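Local atomic coordinates of clavulanic acid biosynthesis oligopeptide binding protein 2 (Streptomyces clavuligerus, PDB entry 2WOP), a protein that probably serves as an extracellular solute-binding protein for peptide transport in clavulanic acid biosynthesis, here holding a free arginine. Residues V56-R61 / L550-A555; T429-G434 / L449-G454. All coordinates share one frame; numbering follows the deposited sequence.

Overall arrangement
Contact 1 joins helix 54-63 near the start of the chain to the loop 550-555 near its end; contact 2, nested between these segments in sequence, sets the short helix 430-434 against strand 448-453. Their centres lie 25 Å apart, on opposite sides of the chain's centre, and their nearest atoms about 9 Å apart without touching. Contact 1 packs against strands 34-39 and 225-230 of the five-stranded mixed sheet, whereas contact 2 includes a strand of the separate seven-stranded sheet. The bound arginine spans the two, its guanidinium over W57 and its backbone end at G454, consistent with a ligand held between the two lobes of a solute-binding protein.

Contact 1: V56-R61 / L550-A555; sequences VWLLQR and LYDIQA. With ARG (arginine), chain B.
The guanidinium of R61 turns an edge to the carboxylate of D552: NE bonds OD1 (2.9 Å) and NH2 bonds OD2 (3.0 Å), a side-on salt bridge in which both oxygens lie near the guanidinium plane. The two planes are tilted by 41°, and each oxygen is met on its syn side but from out of the carboxylate plane. Q554 NE2 donates to D552 OD2 at 2.9 Å from the opposite face of the carboxylate, so two donors clasp this oxygen, and Y543 adds a weak bond. R61 NH1 goes instead to the carbonyl of Y70. The bend of the R61 chain at chi3 (60°) swings NE round to D552. A water at the guanidinium edge donates to L58 O and D552 OD1 and accepts from Q554 N, linking helix to loop. One turn back, L58 supplies the apolar part: with CG anti to the backbone N (chi1 -155°), its CD2 rests on L550 CB at 3.7 Å and on I553 CG1 at 3.8 Å, close beside the carbonyl of Y551. On another side of the helix, the indole of W57 carries NH2 of the bound arginine over the centre of one face, 3.3 Å from CE2. Helix and loop both rest on the mixed sheet, L59 on L226 and L228 of strand 225-230, I553 on L35 and L37 of strand 34-39.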
ATOM      1  N   VAL A  56      -5.579  -2.325   8.275  1.00  8.60           N
ATOM      2  CA  VAL A  56      -6.871  -1.773   8.678  1.00  8.86           C
ATOM      3  C   VAL A  56      -7.761  -1.643   7.433  1.00  8.55           C
ATOM      4  O   VAL A  56      -8.980  -1.822   7.520  1.00  8.50           O
ATOM      5  CB  VAL A  56      -6.725  -0.445   9.435  1.00  8.61           C
ATOM      6  CG1 VAL A  56      -8.108   0.138   9.791  1.00 10.15           C
ATOM      7  CG2 VAL A  56      -5.931  -0.679  10.723  1.00  9.75           C
ATOM      8  N   TRP A  57      -7.166  -1.369   6.270  1.00  8.59           N
ATOM      9  CA  TRP A  57      -7.964  -1.399   5.023  1.00  9.30           C
ATOM     10  C   TRP A  57      -8.520  -2.795   4.785  1.00  9.94           C
ATOM     11  O   TRP A  57      -9.657  -2.966   4.347  1.00  9.87           O
ATOM     12  CB  TRP A  57      -7.125  -0.986   3.832  1.00 10.02           C
ATOM     13  CG  TRP A  57      -6.825   0.463   3.829  1.00 10.67           C
ATOM     14  CD1 TRP A  57      -6.806   1.321   4.910  1.00  9.98           C
ATOM     15  CD2 TRP A  57      -6.495   1.239   2.691  1.00 12.15           C
ATOM     16  NE1 TRP A  57      -6.480   2.594   4.490  1.00  9.58           N
ATOM     17  CE2 TRP A  57      -6.278   2.570   3.135  1.00 11.63           C
ATOM     18  CE3 TRP A  57      -6.360   0.942   1.322  1.00 13.28           C
ATOM     19  CZ2 TRP A  57      -5.927   3.614   2.252  1.00 11.41           C
ATOM     20  CZ3 TRP A  57      -6.004   1.971   0.449  1.00 12.07           C
ATOM     21  CH2 TRP A  57      -5.801   3.294   0.920  1.00 12.21           C
ATOM     22  N   LEU A  58      -7.705  -3.800   5.105  1.00 10.60           N
ATOM     23  CA  LEU A  58      -8.141  -5.185   5.025  1.00 11.95           C
ATOM     24  C   LEU A  58      -9.303  -5.450   5.984  1.00 11.35           C
ATOM     25  O   LEU A  58     -10.298  -6.094   5.625  1.00 11.86           O
ATOM     26  CB  LEU A  58      -6.938  -6.068   5.359  1.00 11.95           C
ATOM     27  CG  LEU A  58      -6.776  -7.487   4.891  1.00 14.86           C
ATOM     28  CD1 LEU A  58      -6.772  -7.551   3.360  1.00 14.21           C
ATOM     29  CD2 LEU A  58      -5.449  -7.981   5.534  1.00 13.31           C
ATOM     30  N   LEU A  59      -9.184  -4.931   7.210  1.00 11.27           N
ATOM     31  CA  LEU A  59     -10.229  -5.056   8.217  1.00 10.88           C
ATOM     32  C   LEU A  59     -11.500  -4.333   7.779  1.00 10.12           C
ATOM     33  O   LEU A  59     -12.605  -4.781   8.053  1.00 10.41           O
ATOM     34  CB  LEU A  59      -9.716  -4.458   9.528  1.00 11.74           C
ATOM     35  CG  LEU A  59     -10.569  -4.574  10.768  1.00 13.90           C
ATOM     36  CD1 LEU A  59     -10.776  -6.043  11.120  1.00 15.01           C
ATOM     37  CD2 LEU A  59      -9.823  -3.830  11.885  1.00 15.60           C
ATOM     38  N   GLN A  60     -11.340  -3.205   7.091  1.00  9.70           N
ATOM     39  CA  GLN A  60     -12.491  -2.468   6.543  1.00  9.21           C
ATOM     40  C   GLN A  60     -13.331  -3.282   5.565  1.00  9.03           C
ATOM     41  O   GLN A  60     -14.510  -2.964   5.351  1.00  9.69           O
ATOM     42  CB  GLN A  60     -12.032  -1.139   5.898  1.00  9.06           C
ATOM     43  CG  GLN A  60     -11.818  -0.019   6.943  1.00  9.75           C
ATOM     44  CD  GLN A  60     -13.122   0.435   7.604  1.00 12.43           C
ATOM     45  OE1 GLN A  60     -14.213   0.184   7.088  1.00 15.52           O
ATOM     46  NE2 GLN A  60     -13.009   1.095   8.752  1.00 12.49           N
ATOM     47  N   ARG A  61     -12.750  -4.325   4.959  1.00  8.58           N
ATOM     48  CA  ARG A  61     -13.555  -5.172   4.060  1.00  8.83           C
ATOM     49  C   ARG A  61     -14.638  -5.939   4.833  1.00  8.57           C
ATOM     50  O   ARG A  61     -15.609  -6.374   4.252  1.00 10.08           O
ATOM     51  CB  ARG A  61     -12.705  -6.113   3.200  1.00  8.68           C
ATOM     52  CG  ARG A  61     -11.943  -5.353   2.122  1.00  9.16           C
ATOM     53  CD  ARG A  61     -10.777  -6.143   1.523  1.00  8.87           C
ATOM     54  NE  ARG A  61     -11.126  -7.410   0.866  1.00 10.14           N
ATOM     55  CZ  ARG A  61     -11.661  -7.501  -0.353  1.00  8.28           C
ATOM     56  NH1 ARG A  61     -12.001  -6.386  -1.029  1.00  7.93           N
ATOM     57  NH2 ARG A  61     -11.874  -8.697  -0.881  1.00  9.00           N
ATOM     58  N   LEU A 550      -1.319  -9.338   1.753  1.00 10.06           N
ATOM     59  CA  LEU A 550      -1.722  -9.906   3.046  1.00 10.70           C
ATOM     60  C   LEU A 550      -2.918 -10.803   2.789  1.00  8.92           C
ATOM     61  O   LEU A 550      -3.608 -10.640   1.784  1.00  9.32           O
ATOM     62  CB  LEU A 550      -2.162  -8.785   4.003  1.00 10.39           C
ATOM     63  CG  LEU A 550      -1.174  -7.676   4.353  1.00 15.56           C
ATOM     64  CD1 LEU A 550      -1.793  -6.705   5.362  1.00 17.06           C
ATOM     65  CD2 LEU A 550       0.107  -8.270   4.882  1.00 18.05           C
ATOM     66  N   TYR A 551      -3.186 -11.738   3.706  1.00  9.29           N
ATOM     67  CA  TYR A 551      -4.355 -12.590   3.584  1.00  8.70           C
ATOM     68  C   TYR A 551      -5.650 -11.769   3.568  1.00  8.48           C
ATOM     69  O   TYR A 551      -5.761 -10.784   4.297  1.00  8.75           O
ATOM     70  CB  TYR A 551      -4.454 -13.556   4.772  1.00  9.32           C
ATOM     71  CG  TYR A 551      -3.373 -14.624   4.867  1.00  9.09           C
ATOM     72  CD1 TYR A 551      -2.843 -14.992   6.114  1.00  9.74           C
ATOM     73  CD2 TYR A 551      -2.895 -15.279   3.719  1.00  7.73           C
ATOM     74  CE1 TYR A 551      -1.869 -16.012   6.225  1.00  8.65           C
ATOM     75  CE2 TYR A 551      -1.922 -16.294   3.818  1.00  8.55           C
ATOM     76  CZ  TYR A 551      -1.406 -16.646   5.077  1.00  8.72           C
ATOM     77  OH  TYR A 551      -0.440 -17.645   5.188  1.00  9.42           O
ATOM     78  N   ASP A 552      -6.622 -12.193   2.758  1.00  8.00           N
ATOM     79  CA  ASP A 552      -7.933 -11.533   2.752  1.00  8.78           C
ATOM     80  C   ASP A 552      -8.771 -12.050   3.937  1.00  8.44           C
ATOM     81  O   ASP A 552      -9.504 -13.037   3.842  1.00  8.46           O
ATOM     82  CB  ASP A 552      -8.632 -11.725   1.400  1.00  9.26           C
ATOM     83  CG  ASP A 552      -9.811 -10.808   1.223  1.00  9.70           C
ATOM     84  OD1 ASP A 552      -9.894  -9.772   1.929  1.00  8.90           O
ATOM     85  OD2 ASP A 552     -10.659 -11.128   0.368  1.00 10.11           O
ATOM     86  N   ILE A 553      -8.615 -11.370   5.072  1.00  8.95           N
ATOM     87  CA  ILE A 553      -9.262 -11.764   6.322  1.00  9.58           C
ATOM     88  C   ILE A 553     -10.774 -11.996   6.157  1.00  8.83           C
ATOM     89  O   ILE A 553     -11.331 -12.958   6.684  1.00  9.41           O
ATOM     90  CB  ILE A 553      -9.042 -10.672   7.407  1.00 10.15           C
ATOM     91  CG1 ILE A 553      -7.539 -10.393   7.612  1.00 12.44           C
ATOM     92  CG2 ILE A 553      -9.754 -11.051   8.738  1.00 10.22           C
ATOM     93  CD1 ILE A 553      -6.691 -11.618   8.020  1.00 12.10           C
ATOM     94  N   GLN A 554     -11.433 -11.103   5.423  1.00  9.00           N
ATOM     95  CA  GLN A 554     -12.881 -11.166   5.282  1.00  9.10           C
ATOM     96  C   GLN A 554     -13.379 -12.482   4.645  1.00  9.48           C
ATOM     97  O   GLN A 554     -14.529 -12.866   4.840  1.00  9.87           O
ATOM     98  CB  GLN A 554     -13.395  -9.951   4.496  1.00  9.59           C
ATOM     99  CG  GLN A 554     -13.036  -9.954   3.006  1.00  9.04           C
ATOM    100  CD  GLN A 554     -13.995 -10.776   2.142  1.00  9.93           C
ATOM    101  OE1 GLN A 554     -15.156 -10.959   2.491  1.00 11.56           O
ATOM    102  NE2 GLN A 554     -13.512 -11.241   0.994  1.00 10.59           N
ATOM    103  N   ALA A 555     -12.519 -13.148   3.870  1.00  8.66           N
ATOM    104  CA  ALA A 555     -12.916 -14.394   3.192  1.00  8.90           C
ATOM    105  C   ALA A 555     -12.844 -15.610   4.112  1.00  9.02           C
ATOM    106  O   ALA A 555     -13.357 -16.679   3.771  1.00  9.54           O
ATOM    107  CB  ALA A 555     -12.059 -14.628   1.938  1.00  8.99           C
TER
HETATM  108  N   ARG B 563       2.000   4.245   0.330  1.00 19.41           N
HETATM  109  CA  ARG B 563       2.197   4.358   1.798  1.00 20.52           C
HETATM  110  C   ARG B 563       3.603   3.919   2.199  1.00 20.23           C
HETATM  111  O   ARG B 563       4.350   3.279   1.441  1.00 19.05           O
HETATM  112  CB  ARG B 563       1.161   3.509   2.529  1.00 20.64           C
HETATM  113  CG  ARG B 563       1.213   2.033   2.120  1.00 20.94           C
HETATM  114  CD  ARG B 563       0.452   1.171   3.099  1.00 21.49           C
HETATM  115  NE  ARG B 563      -0.968   1.523   3.196  1.00 23.33           N
HETATM  116  CZ  ARG B 563      -1.874   1.296   2.240  1.00 22.83           C
HETATM  117  NH1 ARG B 563      -1.520   0.732   1.085  1.00 21.85           N
HETATM  118  NH2 ARG B 563      -3.139   1.630   2.443  1.00 24.45           N
HETATM  119  OXT ARG B 563       3.988   4.183   3.331  1.00 20.95           O
HETATM  120  O   HOH W   1     -10.184  -8.616   4.521  1.00 10.47           O

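Contact 2: T429-G434 / L449-G454; sequences TYFSLG and LVTDWG. With ARG (arginine), chain B.
Y430 reaches from helix 430-434 to the strand and gives its OH proton to the carbonyl of V450, OH to O 2.7 Å, in the carbonyl plane with a C=O...donor angle of 151°. Its CG stands anti to the backbone N (chi1 -163°), which extends the phenol toward the strand. Beside it, T451 OG1 sits at the edges of two rings, 3.7 Å from CE2 of F431 and 4.0 Å from CE2 of Y430. F431 in turn points CE2 at the edge of the Y430 ring. With an alanine here instead of Y430, the V450 carbonyl would probably lose this donor and a gap would open between helix and strand beside T451. Axes of helix and strand stay 11.7 Å apart, so the two aromatic side chains bridge the interval. F402 of helix 401-414 packs against both Y430 and V450. At G454, the segment's last residue, the backbone pairs with the bound arginine: G454 N donates to arginine O at 3.1 Å, nearly straight, and arginine N donates to G454 O at 2.6 Å. The indole of W453, which meets W480 and F463, lies obliquely against that amino group; the bound arginine also bonds D456 and the carbonyl of Y52. Such main-chain pairing with a ligand's amino and carboxylate groups is consistent with the binding cleft of a family 5 solute-binding protein.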
ATOM      1  N   THR A 429       8.374   9.406  12.630  1.00 24.28           N
ATOM      2  CA  THR A 429       8.090  10.564  11.795  1.00 23.10           C
ATOM      3  C   THR A 429       8.921  10.585  10.513  1.00 22.34           C
ATOM      4  O   THR A 429       9.064  11.636   9.896  1.00 22.22           O
ATOM      5  CB  THR A 429       8.410  11.857  12.531  1.00 23.09           C
ATOM      6  OG1 THR A 429       9.780  11.819  12.956  1.00 22.58           O
ATOM      7  CG2 THR A 429       7.486  12.048  13.753  1.00 23.14           C
ATOM      8  N   TYR A 430       9.469   9.441  10.122  1.00 22.08           N
ATOM      9  CA  TYR A 430      10.365   9.381   8.953  1.00 21.31           C
ATOM     10  C   TYR A 430       9.737   9.947   7.678  1.00 22.08           C
ATOM     11  O   TYR A 430      10.434  10.569   6.868  1.00 20.98           O
ATOM     12  CB  TYR A 430      10.817   7.949   8.713  1.00 20.51           C
ATOM     13  CG  TYR A 430      12.034   7.783   7.810  1.00 19.06           C
ATOM     14  CD1 TYR A 430      13.295   8.220   8.220  1.00 18.56           C
ATOM     15  CD2 TYR A 430      11.927   7.129   6.581  1.00 18.98           C
ATOM     16  CE1 TYR A 430      14.421   8.042   7.416  1.00 18.77           C
ATOM     17  CE2 TYR A 430      13.046   6.935   5.764  1.00 17.68           C
ATOM     18  CZ  TYR A 430      14.290   7.400   6.186  1.00 17.72           C
ATOM     19  OH  TYR A 430      15.400   7.218   5.398  1.00 15.51           O
ATOM     20  N   PHE A 431       8.432   9.731   7.500  1.00 23.48           N
ATOM     21  CA  PHE A 431       7.712  10.220   6.307  1.00 24.87           C
ATOM     22  C   PHE A 431       7.114  11.629   6.467  1.00 24.92           C
ATOM     23  O   PHE A 431       7.072  12.410   5.514  1.00 24.94           O
ATOM     24  CB  PHE A 431       6.626   9.220   5.881  1.00 26.26           C
ATOM     25  CG  PHE A 431       7.114   7.791   5.771  1.00 27.91           C
ATOM     26  CD1 PHE A 431       6.375   6.747   6.327  1.00 31.53           C
ATOM     27  CD2 PHE A 431       8.304   7.488   5.116  1.00 29.66           C
ATOM     28  CE1 PHE A 431       6.812   5.420   6.222  1.00 31.60           C
ATOM     29  CE2 PHE A 431       8.758   6.169   5.016  1.00 29.40           C
ATOM     30  CZ  PHE A 431       8.011   5.131   5.568  1.00 30.81           C
ATOM     31  N   SER A 432       6.654  11.951   7.672  1.00 24.43           N
ATOM     32  CA  SER A 432       6.070  13.257   7.939  1.00 24.51           C
ATOM     33  C   SER A 432       7.129  14.355   8.074  1.00 24.06           C
ATOM     34  O   SER A 432       6.960  15.476   7.560  1.00 24.28           O
ATOM     35  CB  SER A 432       5.225  13.202   9.212  1.00 24.87           C
ATOM     36  OG  SER A 432       5.940  12.528  10.238  1.00 25.10           O
ATOM     37  N   LEU A 433       8.220  14.035   8.774  1.00 22.70           N
ATOM     38  CA  LEU A 433       9.203  15.047   9.137  1.00 21.94           C
ATOM     39  C   LEU A 433      10.634  14.683   8.756  1.00 20.82           C
ATOM     40  O   LEU A 433      11.518  15.530   8.853  1.00 21.28           O
ATOM     41  CB  LEU A 433       9.135  15.333  10.649  1.00 22.27           C
ATOM     42  CG  LEU A 433       7.785  15.828  11.196  1.00 23.86           C
ATOM     43  CD1 LEU A 433       7.767  15.817  12.718  1.00 24.68           C
ATOM     44  CD2 LEU A 433       7.437  17.220  10.648  1.00 25.93           C
ATOM     45  N   GLY A 434      10.860  13.431   8.347  1.00 19.62           N
ATOM     46  CA  GLY A 434      12.220  12.936   8.101  1.00 18.11           C
ATOM     47  C   GLY A 434      12.577  12.976   6.622  1.00 17.38           C
ATOM     48  O   GLY A 434      12.645  14.048   6.019  1.00 17.34           O
ATOM     49  N   LEU A 449      18.975   8.650   0.355  1.00  9.16           N
ATOM     50  CA  LEU A 449      17.949   8.316   1.355  1.00  9.94           C
ATOM     51  C   LEU A 449      17.539   6.871   1.157  1.00 10.45           C
ATOM     52  O   LEU A 449      17.252   6.450   0.027  1.00 10.90           O
ATOM     53  CB  LEU A 449      16.714   9.220   1.207  1.00 10.06           C
ATOM     54  CG  LEU A 449      16.849  10.712   1.570  1.00 10.02           C
ATOM     55  CD1 LEU A 449      15.636  11.501   1.083  1.00 10.61           C
ATOM     56  CD2 LEU A 449      16.998  10.865   3.092  1.00 11.26           C
ATOM     57  N   VAL A 450      17.509   6.115   2.256  1.00 10.56           N
ATOM     58  CA  VAL A 450      17.046   4.734   2.195  1.00 11.26           C
ATOM     59  C   VAL A 450      15.570   4.725   2.554  1.00 11.46           C
ATOM     60  O   VAL A 450      15.165   5.311   3.563  1.00 11.54           O
ATOM     61  CB  VAL A 450      17.835   3.829   3.163  1.00 11.56           C
ATOM     62  CG1 VAL A 450      17.267   2.390   3.161  1.00 12.31           C
ATOM     63  CG2 VAL A 450      19.305   3.807   2.785  1.00 12.16           C
ATOM     64  N   THR A 451      14.748   4.068   1.740  1.00 11.85           N
ATOM     65  CA  THR A 451      13.341   3.972   2.100  1.00 12.40           C
ATOM     66  C   THR A 451      12.676   2.769   1.445  1.00 12.33           C
ATOM     67  O   THR A 451      13.314   2.016   0.686  1.00 11.44           O
ATOM     68  CB  THR A 451      12.582   5.308   1.810  1.00 12.40           C
ATOM     69  OG1 THR A 451      11.323   5.323   2.501  1.00 15.76           O
ATOM     70  CG2 THR A 451      12.335   5.474   0.300  1.00 13.74           C
ATOM     71  N   ASP A 452      11.404   2.579   1.755  1.00 12.64           N
ATOM     72  CA  ASP A 452      10.589   1.601   1.045  1.00 13.09           C
ATOM     73  C   ASP A 452       9.223   2.206   0.759  1.00 12.90           C
ATOM     74  O   ASP A 452       8.883   3.240   1.321  1.00 14.06           O
ATOM     75  CB  ASP A 452      10.512   0.265   1.783  1.00 14.05           C
ATOM     76  CG  ASP A 452       9.917   0.372   3.176  1.00 16.68           C
ATOM     77  OD1 ASP A 452       9.537   1.473   3.629  1.00 19.00           O
ATOM     78  OD2 ASP A 452       9.856  -0.683   3.844  1.00 23.83           O
ATOM     79  N   TRP A 453       8.468   1.580  -0.131  1.00 11.61           N
ATOM     80  CA  TRP A 453       7.218   2.153  -0.618  1.00 11.49           C
ATOM     81  C   TRP A 453       6.292   1.055  -1.103  1.00 11.13           C
ATOM     82  O   TRP A 453       6.746   0.127  -1.754  1.00 10.90           O
ATOM     83  CB  TRP A 453       7.537   3.067  -1.799  1.00 11.49           C
ATOM     84  CG  TRP A 453       6.384   3.408  -2.671  1.00 11.51           C
ATOM     85  CD1 TRP A 453       6.137   2.914  -3.928  1.00 13.12           C
ATOM     86  CD2 TRP A 453       5.343   4.347  -2.393  1.00 10.63           C
ATOM     87  NE1 TRP A 453       4.988   3.475  -4.439  1.00 12.85           N
ATOM     88  CE2 TRP A 453       4.472   4.351  -3.518  1.00 12.80           C
ATOM     89  CE3 TRP A 453       5.029   5.152  -1.293  1.00 12.89           C
ATOM     90  CZ2 TRP A 453       3.322   5.150  -3.576  1.00 12.58           C
ATOM     91  CZ3 TRP A 453       3.897   5.973  -1.357  1.00 12.83           C
ATOM     92  CH2 TRP A 453       3.054   5.959  -2.493  1.00 13.53           C
ATOM     93  N   GLY A 454       4.998   1.193  -0.806  1.00 10.97           N
ATOM     94  CA  GLY A 454       3.968   0.353  -1.411  1.00 11.65           C
ATOM     95  C   GLY A 454       2.868   1.260  -1.939  1.00 11.67           C
ATOM     96  O   GLY A 454       2.536   2.268  -1.306  1.00 12.46           O
TER
HETATM   97  N   ARG B 563       2.000   4.245   0.330  1.00 19.41           N
HETATM   98  CA  ARG B 563       2.197   4.358   1.798  1.00 20.52           C
HETATM   99  C   ARG B 563       3.603   3.919   2.199  1.00 20.23           C
HETATM  100  O   ARG B 563       4.350   3.279   1.441  1.00 19.05           O
HETATM  101  CB  ARG B 563       1.161   3.509   2.529  1.00 20.64           C
HETATM  102  CG  ARG B 563       1.213   2.033   2.120  1.00 20.94           C
HETATM  103  CD  ARG B 563       0.452   1.171   3.099  1.00 21.49           C
HETATM  104  NE  ARG B 563      -0.968   1.523   3.196  1.00 23.33           N
HETATM  105  CZ  ARG B 563      -1.874   1.296   2.240  1.00 22.83           C
HETATM  106  NH1 ARG B 563      -1.520   0.732   1.085  1.00 21.85           N
HETATM  107  NH2 ARG B 563      -3.139   1.630   2.443  1.00 24.45           N
HETATM  108  OXT ARG B 563       3.988   4.183   3.331  1.00 20.95           O